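Local coordinates for putative hemin storage protein (Bordetella bronchiseptica, PDB 6AU1) that cleaves, through the glycoside hydrolase domain present here, deacetylated poly-beta-1,6-N-acetylglucosamine, an activity that can disrupt bacterial biofilms, at residues Pro103-Tyr108 against His138-Glu143; Ser131-Asp136 against Ile206-Asp211; Leu157-Asp162 against Asp211-Leu216. All blocks are in the same frame, centred on the assembly; numbering follows the deposited sequence.

How the interactions relate
The three contacts step inward through one sector of a TIM-barrel domain. Their centres lie about 21, 16 and 8 Å from the centre of the chain for interactions 1, 2 and 3. Helix 135-151 serves interactions 1 and 2, and helix 195-223 serves interactions 2 and 3, which share Asp211 and have centres about 10 Å apart. The outermost and innermost contacts, with centres about 16 Å apart, are joined between the helices: Ser142 OG lies 2.9 Å from His215 NE2, a probable hydrogen bond, and His138 CE1 packs 3.5 Å from His215 CD2. Interaction 3 alone includes a ligand, an ethanediol held by Asp161.

Interaction 1: Pro103-Tyr108 against His138-Glu143; sequences PGNPAY and HRVISE
An Asx turn presents Asn105 and Ala107 to Val140 on helix 135-151. The turn is closed by the Ala107 backbone N, which donates to Asn105 OD1 at 2.9 Å with an N-H...O angle of 160°. The same amide oxygen faces the valine, with Asn105 OD1 3.6 Å from Val140 CG2. With CG anti to its backbone N (chi1 -174°), Asn105 directs its amide across the turn and toward the helix. From the other limb of the turn, Ala107 CB approaches the same methyl, Val140 CG2, to 3.8 Å. Asn105-Tyr108 also form a type I beta turn, closed by Tyr108 N to Asn105 O. This piece belongs to the long loop between barrel strand 89-94 and helix 135-151, so the beta-alpha connection folds back on the helix into which it leads. The side chains of Pro106 and Arg139 cross at about a right angle; Pro106 CB sits at the guanidinium edge, 3.7 Å from Arg139 NH2. The chain of Arg139 bends at chi3 (69°), and its NH1 forms a salt bridge with Asp136, whereas the approach of Arg139 NE to Glu143 OE2 is long. His67 ties loop and helix together, hydrogen-bonded through ND1 to Asn105 ND2 and through NE2 to Glu143 OE1.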
# COMPACT_ATOMS: atom_id res chain seq x y z
N PRO A 103 -15.71 2.04 19.58
CA PRO A 103 -16.76 1.15 20.08
C PRO A 103 -18.14 1.70 19.71
O PRO A 103 -18.33 2.92 19.69
CB PRO A 103 -16.55 1.17 21.60
CG PRO A 103 -15.11 1.56 21.78
CD PRO A 103 -14.81 2.49 20.65
N GLY A 104 -19.09 0.83 19.39
CA GLY A 104 -20.40 1.31 18.99
C GLY A 104 -20.54 1.44 17.48
O GLY A 104 -21.65 1.47 16.96
N ASN A 105 -19.41 1.54 16.78
CA ASN A 105 -19.42 1.39 15.32
C ASN A 105 -19.84 -0.05 15.00
O ASN A 105 -19.39 -0.98 15.66
CB ASN A 105 -18.05 1.69 14.73
CG ASN A 105 -18.04 1.68 13.22
OD1 ASN A 105 -17.98 0.63 12.59
ND2 ASN A 105 -18.10 2.87 12.62
N PRO A 106 -20.70 -0.23 13.99
CA PRO A 106 -21.17 -1.58 13.62
C PRO A 106 -20.05 -2.57 13.32
O PRO A 106 -20.22 -3.77 13.52
CB PRO A 106 -22.01 -1.33 12.37
CG PRO A 106 -22.40 0.10 12.44
CD PRO A 106 -21.28 0.81 13.13
N ALA A 107 -18.91 -2.07 12.84
CA ALA A 107 -17.80 -2.95 12.49
C ALA A 107 -16.83 -3.19 13.66
O ALA A 107 -15.85 -3.90 13.49
CB ALA A 107 -17.04 -2.40 11.30
N TYR A 108 -17.10 -2.58 14.82
CA TYR A 108 -16.15 -2.68 15.93
C TYR A 108 -15.90 -4.13 16.32
O TYR A 108 -16.83 -4.88 16.63
CB TYR A 108 -16.64 -1.90 17.15
CG TYR A 108 -15.68 -1.96 18.32
CD1 TYR A 108 -14.56 -1.15 18.35
CD2 TYR A 108 -15.89 -2.83 19.39
CE1 TYR A 108 -13.67 -1.19 19.41
CE2 TYR A 108 -15.00 -2.89 20.46
CZ TYR A 108 -13.89 -2.06 20.45
OH TYR A 108 -12.99 -2.09 21.50
N HIS A 138 -17.38 -4.82 5.79
CA HIS A 138 -17.37 -4.57 4.35
C HIS A 138 -18.02 -3.21 4.03
O HIS A 138 -17.47 -2.39 3.28
CB HIS A 138 -18.11 -5.71 3.65
CG HIS A 138 -17.92 -5.77 2.17
ND1 HIS A 138 -18.60 -4.94 1.30
CD2 HIS A 138 -17.19 -6.60 1.39
CE1 HIS A 138 -18.26 -5.24 0.05
NE2 HIS A 138 -17.42 -6.25 0.08
N ARG A 139 -19.18 -2.96 4.64
CA ARG A 139 -19.91 -1.73 4.39
C ARG A 139 -19.18 -0.52 4.97
O ARG A 139 -19.11 0.53 4.33
CB ARG A 139 -21.32 -1.79 4.99
CG ARG A 139 -22.17 -0.56 4.66
CD ARG A 139 -23.54 -0.65 5.31
NE ARG A 139 -23.46 -0.52 6.77
CZ ARG A 139 -23.55 -1.53 7.62
NH1 ARG A 139 -23.73 -2.77 7.17
NH2 ARG A 139 -23.45 -1.31 8.92
N VAL A 140 -18.64 -0.66 6.18
CA VAL A 140 -17.98 0.46 6.83
C VAL A 140 -16.74 0.88 6.03
O VAL A 140 -16.54 2.07 5.78
CB VAL A 140 -17.60 0.14 8.30
CG1 VAL A 140 -16.59 1.15 8.84
CG2 VAL A 140 -18.85 0.10 9.16
N ILE A 141 -15.94 -0.09 5.60
CA ILE A 141 -14.77 0.24 4.77
C ILE A 141 -15.22 0.91 3.47
O ILE A 141 -14.64 1.90 3.03
CB ILE A 141 -13.94 -1.02 4.44
CG1 ILE A 141 -13.34 -1.59 5.74
CG2 ILE A 141 -12.83 -0.68 3.47
CD1 ILE A 141 -12.76 -3.01 5.56
N SER A 142 -16.27 0.36 2.87
CA SER A 142 -16.82 0.94 1.64
C SER A 142 -17.21 2.40 1.84
O SER A 142 -17.00 3.25 0.95
CB SER A 142 -18.02 0.12 1.18
OG SER A 142 -17.60 -1.19 0.84
N GLU A 143 -17.78 2.71 3.00
CA GLU A 143 -18.26 4.06 3.27
C GLU A 143 -17.10 5.01 3.54
O GLU A 143 -17.17 6.20 3.21
CB GLU A 143 -19.25 4.05 4.42
CG GLU A 143 -20.62 3.48 3.99
CD GLU A 143 -21.58 3.28 5.14
OE1 GLU A 143 -21.19 3.51 6.30
OE2 GLU A 143 -22.74 2.88 4.88

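Interaction 2: Ser131-Asp136 against Ile206-Asp211; sequences SPFHPD and IRYLID
The rings of Phe133 and Tyr208 lie face on face in an offset stack, their centroids 4.1 Å apart and their planes inclined by only 15°. Phe133 CE1 sits over the centre of the tyrosine ring, 3.4 Å above its plane, whereas Tyr208 CE2 falls toward the rim of the phenylalanine. At the edges, Pro132 O lies in the plane of the Tyr208 ring and Ser131 OG in that of Phe133. On the outside of the TIM barrel, this stack joins helix 195-223, the bearer of Tyr208, to the turn that holds Phe133 and leads into the neighbouring outer helix 135-151. Placing CG anti to the backbone N (chi1 -170°) sends the tyrosine ring out from its helix toward the turn. Phe133 also meets Tyr179 of helix 173-181 edge-to-face, so a third helix takes part.

Pro132 adds an aliphatic side to the contact, with Pro132 CB 4.0 Å from Tyr208 CE2 and Pro132 CG 4.0 Å from Leu209 CD2. The turn itself is internally braced. Residues Ser131-His134 form a type I beta turn, Ser131 OG accepts from Phe133 N in an ST turn, and His134 is the N-cap of helix 135-151, its ND1 accepting from Asp136 N at 3.1 Å. One hydrogen bond crosses between the segments and fixes the far end of the tyrosine: Tyr208 OH donates to Pro132 O at 2.9 Å, arriving 41° out of the carbonyl plane.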
# COMPACT_ATOMS: atom_id res chain seq x y z
N SER A 131 -12.34 -7.70 9.09
CA SER A 131 -12.63 -8.83 8.22
C SER A 131 -13.46 -8.44 7.01
O SER A 131 -14.62 -8.04 7.16
CB SER A 131 -13.37 -9.93 8.99
OG SER A 131 -13.69 -11.00 8.11
N PRO A 132 -12.90 -8.57 5.80
CA PRO A 132 -13.69 -8.21 4.62
C PRO A 132 -14.78 -9.24 4.33
O PRO A 132 -15.57 -9.05 3.41
CB PRO A 132 -12.65 -8.16 3.50
CG PRO A 132 -11.63 -9.18 3.92
CD PRO A 132 -11.56 -9.07 5.44
N PHE A 133 -14.82 -10.33 5.10
CA PHE A 133 -15.89 -11.32 5.00
C PHE A 133 -17.13 -10.95 5.83
O PHE A 133 -18.20 -11.53 5.64
CB PHE A 133 -15.37 -12.70 5.43
CG PHE A 133 -14.22 -13.19 4.60
CD1 PHE A 133 -14.45 -13.85 3.39
CD2 PHE A 133 -12.91 -12.98 5.00
CE1 PHE A 133 -13.39 -14.31 2.61
CE2 PHE A 133 -11.85 -13.43 4.23
CZ PHE A 133 -12.09 -14.09 3.03
N HIS A 134 -16.98 -10.00 6.75
CA HIS A 134 -18.11 -9.57 7.58
C HIS A 134 -18.85 -8.42 6.89
O HIS A 134 -18.25 -7.42 6.53
CB HIS A 134 -17.62 -9.12 8.96
CG HIS A 134 -18.71 -9.04 9.98
ND1 HIS A 134 -19.67 -8.05 9.97
CD2 HIS A 134 -18.99 -9.83 11.04
CE1 HIS A 134 -20.50 -8.24 10.98
NE2 HIS A 134 -20.12 -9.32 11.65
N PRO A 135 -20.17 -8.58 6.70
CA PRO A 135 -20.95 -7.58 5.97
C PRO A 135 -20.90 -6.18 6.59
O PRO A 135 -20.95 -5.21 5.83
CB PRO A 135 -22.38 -8.14 6.02
CG PRO A 135 -22.37 -9.19 7.09
CD PRO A 135 -20.99 -9.75 7.09
N ASP A 136 -20.80 -6.06 7.91
CA ASP A 136 -20.75 -4.73 8.52
C ASP A 136 -19.38 -4.08 8.33
O ASP A 136 -19.29 -2.88 8.08
CB ASP A 136 -21.10 -4.79 10.01
CG ASP A 136 -22.54 -5.21 10.25
OD1 ASP A 136 -23.42 -4.82 9.45
OD2 ASP A 136 -22.77 -5.94 11.23
N ILE A 206 -6.66 -14.79 -2.18
CA ILE A 206 -5.99 -13.78 -3.01
C ILE A 206 -7.01 -13.08 -3.89
O ILE A 206 -7.05 -11.84 -3.95
CB ILE A 206 -4.88 -14.40 -3.87
CG1 ILE A 206 -3.69 -14.79 -2.97
CG2 ILE A 206 -4.44 -13.45 -5.02
CD1 ILE A 206 -2.71 -15.83 -3.60
N ARG A 207 -7.87 -13.86 -4.54
CA ARG A 207 -8.87 -13.29 -5.43
C ARG A 207 -9.94 -12.52 -4.65
O ARG A 207 -10.45 -11.50 -5.13
CB ARG A 207 -9.50 -14.38 -6.29
CG ARG A 207 -8.55 -14.89 -7.36
CD ARG A 207 -9.23 -15.82 -8.34
NE ARG A 207 -8.26 -16.43 -9.26
CZ ARG A 207 -7.83 -17.68 -9.16
NH1 ARG A 207 -8.29 -18.47 -8.19
NH2 ARG A 207 -6.95 -18.15 -10.04
N TYR A 208 -10.28 -13.00 -3.46
CA TYR A 208 -11.28 -12.32 -2.65
C TYR A 208 -10.82 -10.90 -2.28
O TYR A 208 -11.59 -9.94 -2.40
CB TYR A 208 -11.61 -13.11 -1.38
CG TYR A 208 -12.80 -12.56 -0.63
CD1 TYR A 208 -14.09 -12.98 -0.93
CD2 TYR A 208 -12.64 -11.60 0.38
CE1 TYR A 208 -15.18 -12.49 -0.25
CE2 TYR A 208 -13.72 -11.10 1.06
CZ TYR A 208 -14.99 -11.54 0.74
OH TYR A 208 -16.08 -11.04 1.42
N LEU A 209 -9.58 -10.77 -1.81
CA LEU A 209 -9.04 -9.45 -1.47
C LEU A 209 -8.97 -8.56 -2.70
O LEU A 209 -9.29 -7.36 -2.63
CB LEU A 209 -7.65 -9.56 -0.83
CG LEU A 209 -7.62 -10.18 0.57
CD1 LEU A 209 -6.16 -10.31 1.05
CD2 LEU A 209 -8.46 -9.36 1.55
N ILE A 210 -8.56 -9.12 -3.84
CA ILE A 210 -8.51 -8.33 -5.06
C ILE A 210 -9.90 -7.83 -5.45
O ILE A 210 -10.08 -6.65 -5.78
CB ILE A 210 -7.90 -9.11 -6.22
CG1 ILE A 210 -6.40 -9.35 -5.97
CG2 ILE A 210 -8.12 -8.37 -7.54
CD1 ILE A 210 -5.74 -10.35 -6.96
N ASP A 211 -10.89 -8.73 -5.40
CA ASP A 211 -12.26 -8.37 -5.75
C ASP A 211 -12.77 -7.28 -4.82
O ASP A 211 -13.48 -6.37 -5.26
CB ASP A 211 -13.17 -9.60 -5.70
CG ASP A 211 -12.96 -10.52 -6.88
OD1 ASP A 211 -12.31 -10.10 -7.86
OD2 ASP A 211 -13.45 -11.68 -6.82

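Interaction 3: Leu157-Asp162 against Asp211-Leu216; sequences LLFHDD and DFTMHL. With EDO (1,2-ethanediol), chain G.
Phe159 leaves the end of strand 156-159 with CB directed at helix 195-223, where its ring settles against Thr213. Phe159 CG lies 4.0 Å from Thr213 CG2, and Phe159 CD1 is equally close to that methyl. On the other side of the ring, Phe159 CD2 lies 4.0 Å from Thr213 CB. Farther out, Phe159 CE1 comes 4.1 Å from Leu216 CB, CE2 approaches Thr213 CB, and Phe159 CZ at the tip reaches the backbone, 3.4 Å from Thr213 O. Thr213 CB is almost centred over the ring face, 3.7 Å from the Phe159 centroid and 10° off the normal, which defines a CH-pi contact. The threonine hydroxyl is engaged by Ile210 O and Tyr260 OH. The contact lies within a beta-alpha-beta crossover of the TIM barrel, in which helix 195-223 lies between strand 156-159 and its parallel neighbour 230-235. Tyr145 of helix 135-151 also touches both Phe159 and Leu216.

Beyond Phe159 the chain passes the C-terminal end of the strand, the end at which TIM-barrel enzymes place their active sites. Asp161 there grips an ethanediol, probably from the crystallisation liquor, at two points: EDO O1 donates to Asp161 OD1 at 2.6 Å, and EDO O2 to Asp161 O at 2.6 Å. Tyr236 OH is a further partner of the diol. The buried carboxylate of Asp162 accepts three backbone N-H groups, from Val96 at OD1 and from Leu97 and Thr98 at OD2.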
# COMPACT_ATOMS: atom_id res chain seq x y z
N LEU A 157 -5.71 5.45 -6.77
CA LEU A 157 -5.69 4.86 -5.43
C LEU A 157 -4.47 3.97 -5.29
O LEU A 157 -4.14 3.21 -6.21
CB LEU A 157 -6.94 4.01 -5.17
CG LEU A 157 -8.30 4.67 -5.03
CD1 LEU A 157 -9.35 3.57 -5.09
CD2 LEU A 157 -8.38 5.44 -3.70
N LEU A 158 -3.79 4.08 -4.16
CA LEU A 158 -2.79 3.08 -3.79
C LEU A 158 -3.36 2.28 -2.63
O LEU A 158 -3.52 2.78 -1.52
CB LEU A 158 -1.45 3.70 -3.41
CG LEU A 158 -0.46 2.68 -2.81
CD1 LEU A 158 -0.02 1.61 -3.84
CD2 LEU A 158 0.77 3.38 -2.17
N PHE A 159 -3.66 1.02 -2.89
CA PHE A 159 -4.10 0.14 -1.82
C PHE A 159 -2.88 -0.32 -1.01
O PHE A 159 -1.94 -0.90 -1.55
CB PHE A 159 -4.85 -1.06 -2.41
CG PHE A 159 -6.13 -0.68 -3.13
CD1 PHE A 159 -7.24 -0.23 -2.42
CD2 PHE A 159 -6.22 -0.81 -4.51
CE1 PHE A 159 -8.42 0.11 -3.09
CE2 PHE A 159 -7.40 -0.48 -5.18
CZ PHE A 159 -8.49 -0.01 -4.47
N HIS A 160 -2.93 -0.04 0.29
CA HIS A 160 -1.84 -0.27 1.26
C HIS A 160 -1.43 -1.72 1.41
O HIS A 160 -2.18 -2.62 1.02
CB HIS A 160 -2.31 0.30 2.61
CG HIS A 160 -1.25 0.39 3.67
ND1 HIS A 160 0.07 0.64 3.40
CD2 HIS A 160 -1.35 0.30 5.02
CE1 HIS A 160 0.75 0.70 4.54
NE2 HIS A 160 -0.09 0.49 5.54
N ASP A 161 -0.25 -1.95 1.99
CA ASP A 161 0.25 -3.31 2.23
C ASP A 161 -0.40 -4.00 3.44
O ASP A 161 0.01 -5.09 3.82
CB ASP A 161 1.78 -3.31 2.38
CG ASP A 161 2.30 -2.53 3.61
OD1 ASP A 161 1.53 -2.24 4.55
OD2 ASP A 161 3.51 -2.21 3.63
N ASP A 162 -1.44 -3.39 4.01
CA ASP A 162 -2.10 -4.01 5.16
C ASP A 162 -2.98 -5.17 4.72
O ASP A 162 -3.39 -5.98 5.55
CB ASP A 162 -2.96 -3.00 5.94
CG ASP A 162 -4.19 -2.59 5.17
OD1 ASP A 162 -4.05 -2.09 4.03
OD2 ASP A 162 -5.30 -2.77 5.69
N ASP A 211 -10.89 -8.73 -5.40
CA ASP A 211 -12.26 -8.37 -5.75
C ASP A 211 -12.77 -7.28 -4.82
O ASP A 211 -13.48 -6.37 -5.26
CB ASP A 211 -13.17 -9.60 -5.70
CG ASP A 211 -12.96 -10.52 -6.88
OD1 ASP A 211 -12.31 -10.10 -7.86
OD2 ASP A 211 -13.45 -11.68 -6.82
N PHE A 212 -12.39 -7.37 -3.54
CA PHE A 212 -12.80 -6.35 -2.58
C PHE A 212 -12.21 -5.00 -2.98
O PHE A 212 -12.93 -3.98 -2.96
CB PHE A 212 -12.36 -6.72 -1.16
CG PHE A 212 -12.78 -5.73 -0.11
CD1 PHE A 212 -14.11 -5.34 0.00
CD2 PHE A 212 -11.84 -5.18 0.76
CE1 PHE A 212 -14.49 -4.42 0.97
CE2 PHE A 212 -12.22 -4.26 1.74
CZ PHE A 212 -13.55 -3.88 1.85
N THR A 213 -10.93 -4.98 -3.36
CA THR A 213 -10.35 -3.71 -3.79
C THR A 213 -10.99 -3.21 -5.08
O THR A 213 -11.06 -2.01 -5.30
CB THR A 213 -8.81 -3.77 -3.98
OG1 THR A 213 -8.47 -4.66 -5.05
CG2 THR A 213 -8.12 -4.17 -2.66
N MET A 214 -11.48 -4.11 -5.93
CA MET A 214 -12.17 -3.67 -7.15
C MET A 214 -13.52 -3.04 -6.80
O MET A 214 -13.97 -2.13 -7.49
CB MET A 214 -12.36 -4.82 -8.12
CG MET A 214 -11.06 -5.38 -8.70
SD MET A 214 -10.13 -4.15 -9.65
CE MET A 214 -8.86 -3.71 -8.46
N HIS A 215 -14.16 -3.55 -5.75
CA HIS A 215 -15.39 -2.95 -5.22
C HIS A 215 -15.12 -1.52 -4.73
O HIS A 215 -15.87 -0.60 -5.05
CB HIS A 215 -15.96 -3.82 -4.08
CG HIS A 215 -17.07 -3.18 -3.30
ND1 HIS A 215 -18.35 -3.03 -3.80
CD2 HIS A 215 -17.10 -2.67 -2.04
CE1 HIS A 215 -19.11 -2.45 -2.88
NE2 HIS A 215 -18.38 -2.23 -1.81
N LEU A 216 -14.03 -1.35 -3.97
CA LEU A 216 -13.64 -0.03 -3.47
C LEU A 216 -13.31 0.91 -4.62
O LEU A 216 -13.70 2.09 -4.61
CB LEU A 216 -12.44 -0.15 -2.52
CG LEU A 216 -12.71 -1.03 -1.29
CD1 LEU A 216 -11.44 -1.22 -0.48
CD2 LEU A 216 -13.83 -0.40 -0.43
C1 EDO G . 1.77 -4.11 7.38
O1 EDO G . 0.80 -3.23 6.79
C2 EDO G . 1.31 -5.56 7.25
O2 EDO G . 1.38 -5.97 5.88